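Side-chain contact in ABC transporter substrate binding protein (Ribose) (PDB 5DKV), which binds the sugar alpha-D-tagatopyranose and probably serves as the solute-binding component of a carbohydrate ABC transporter: residues G48-A53 with A58-Q63. Residues are numbered along the deposited sequence; the frame is centred on the assembly and turned at random.
Sequences GAEAAA and AQIIFQ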
loop_
_atom_site.group_PDB
_atom_site.type_symbol
_atom_site.label_atom_id
_atom_site.label_comp_id
_atom_site.label_asym_id
_atom_site.label_seq_id
_atom_site.Cartn_x
_atom_site.Cartn_y
_atom_site.Cartn_z
ATOM N N GLY A 48 -12.717 -6.474 -1.590
ATOM C CA GLY A 48 -13.487 -5.347 -2.104
ATOM C C GLY A 48 -13.835 -5.522 -3.575
ATOM O O GLY A 48 -14.934 -5.250 -4.017
ATOM N N ALA A 49 -12.870 -5.988 -4.348
ATOM C CA ALA A 49 -13.105 -6.229 -5.763
ATOM C C ALA A 49 -14.193 -7.305 -5.976
ATOM O O ALA A 49 -15.019 -7.186 -6.874
ATOM C CB ALA A 49 -11.832 -6.634 -6.437
ATOM N N GLU A 50 -14.187 -8.374 -5.176
ATOM C CA GLU A 50 -15.215 -9.420 -5.340
ATOM C C GLU A 50 -16.587 -8.880 -4.963
ATOM O O GLU A 50 -17.601 -9.252 -5.566
ATOM C CB GLU A 50 -14.883 -10.656 -4.505
ATOM C CG GLU A 50 -13.606 -11.426 -4.925
ATOM C CD GLU A 50 -13.787 -12.299 -6.173
ATOM O OE1 GLU A 50 -14.926 -12.398 -6.718
ATOM O OE2 GLU A 50 -12.762 -12.903 -6.603
ATOM N N ALA A 51 -16.640 -7.993 -3.985
ATOM C CA ALA A 51 -17.912 -7.430 -3.566
ATOM C C ALA A 51 -18.493 -6.557 -4.692
ATOM O O ALA A 51 -19.696 -6.646 -4.994
ATOM C CB ALA A 51 -17.747 -6.653 -2.279
ATOM N N ALA A 52 -17.655 -5.732 -5.312
ATOM C CA ALA A 52 -18.103 -4.904 -6.434
ATOM C C ALA A 52 -18.492 -5.792 -7.617
ATOM O O ALA A 52 -19.493 -5.547 -8.283
ATOM C CB ALA A 52 -17.015 -3.895 -6.839
ATOM N N ALA A 53 -17.725 -6.859 -7.850
ATOM C CA ALA A 53 -18.014 -7.736 -8.979
ATOM C C ALA A 53 -19.395 -8.377 -8.816
ATOM O O ALA A 53 -20.174 -8.478 -9.777
ATOM C CB ALA A 53 -16.916 -8.836 -9.119
ATOM N N ALA A 58 -20.044 -9.277 -12.546
ATOM C CA ALA A 58 -18.791 -9.657 -13.165
ATOM C C ALA A 58 -18.116 -10.810 -12.422
ATOM O O ALA A 58 -18.504 -11.156 -11.311
ATOM C CB ALA A 58 -17.854 -8.460 -13.228
ATOM N N GLN A 59 -17.149 -11.423 -13.086
ATOM C CA GLN A 59 -16.274 -12.408 -12.455
ATOM C C GLN A 59 -14.882 -11.828 -12.357
ATOM O O GLN A 59 -14.420 -11.157 -13.290
ATOM C CB GLN A 59 -16.210 -13.712 -13.235
ATOM C CG GLN A 59 -15.269 -14.772 -12.565
ATOM C CD GLN A 59 -15.109 -16.089 -13.339
ATOM O OE1 GLN A 59 -15.117 -16.114 -14.574
ATOM N NE2 GLN A 59 -14.936 -17.192 -12.599
ATOM N N ILE A 60 -14.224 -12.080 -11.230
ATOM C CA ILE A 60 -12.835 -11.654 -11.060
ATOM C C ILE A 60 -11.905 -12.781 -11.437
ATOM O O ILE A 60 -12.056 -13.936 -10.970
ATOM C CB ILE A 60 -12.532 -11.206 -9.615
ATOM C CG1 ILE A 60 -13.411 -10.028 -9.211
ATOM C CG2 ILE A 60 -11.027 -10.834 -9.448
ATOM C CD1 ILE A 60 -13.228 -8.797 -10.030
ATOM N N ILE A 61 -10.937 -12.449 -12.294
ATOM C CA ILE A 61 -9.810 -13.329 -12.580
ATOM C C ILE A 61 -8.644 -12.820 -11.739
ATOM O O ILE A 61 -8.114 -11.751 -12.018
ATOM C CB ILE A 61 -9.430 -13.321 -14.078
ATOM C CG1 ILE A 61 -10.630 -13.728 -14.922
ATOM C CG2 ILE A 61 -8.225 -14.242 -14.327
ATOM C CD1 ILE A 61 -10.426 -13.551 -16.397
ATOM N N PHE A 62 -8.260 -13.572 -10.716
ATOM C CA PHE A 62 -7.243 -13.112 -9.774
ATOM C C PHE A 62 -5.999 -13.962 -9.868
ATOM O O PHE A 62 -6.055 -15.184 -9.781
ATOM C CB PHE A 62 -7.808 -13.129 -8.350
ATOM C CG PHE A 62 -6.849 -12.660 -7.298
ATOM C CD1 PHE A 62 -6.815 -11.332 -6.903
ATOM C CD2 PHE A 62 -5.985 -13.543 -6.689
ATOM C CE1 PHE A 62 -5.943 -10.903 -5.933
ATOM C CE2 PHE A 62 -5.119 -13.115 -5.712
ATOM C CZ PHE A 62 -5.102 -11.800 -5.327
ATOM N N GLN A 63 -4.855 -13.313 -10.072
ATOM C CA GLN A 63 -3.592 -14.056 -10.134
ATOM C C GLN A 63 -2.461 -13.117 -9.792
ATOM O O GLN A 63 -2.423 -11.988 -10.266
ATOM C CB GLN A 63 -3.365 -14.683 -11.508
ATOM C CG GLN A 63 -2.319 -15.749 -11.472
ATOM C CD GLN A 63 -2.108 -16.412 -12.822
ATOM O OE1 GLN A 63 -3.012 -16.456 -13.654
ATOM N NE2 GLN A 63 -0.901 -16.936 -13.042
HETATM O O HOH W 1 -15.278 -13.593 -9.171
#
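Ile60 packs against Ala49, Glu50 and Ala53, where helix 40-56 packs on strand 59-62 in a beta-alpha-beta unit of the periplasmic binding protein fold. Strand 29-33 opens this right-handed crossover and pairs with 59-62, an outermost strand of the sheet. The two short segments run nearly antiparallel, at 153°, with their axes 8.1 Å apart.

The apolar part centres on Ala53, whose CB sits 3.7 Å from CG1 of Ile60. With CG1 anti to its own carbonyl carbon (chi1 -60°), Ile60 turns that branch toward the helix, and its CD1 ends 3.8 Å from Ala53 CB, with Ala49 CB farther off. Val284 of helix 276-291 touches both Ala49 and Ile60, continuing the apolar layer.

Glu50 crosses another side of the same isoleucine. Its chain bends at chi2 (-77°), which brings the carboxylate over the isoleucine, with Glu50 OE2 3.5 Å from Ile60 CB. The two oxygens have separate polar partners: Glu50 OE2 bonds to His46 NE2, one turn earlier on the helix, while Glu50 OE1 accepts a hydrogen bond from a water oxygen 2.8 Å away. That water in turn accepts the backbone N-H of Ile60, so the carboxylate is tied to the strand as well as to its own helix.

Where the chain turns from helix to strand, the direct bond is between backbones: Ala58 N donates to Ala53 O over 2.9 Å.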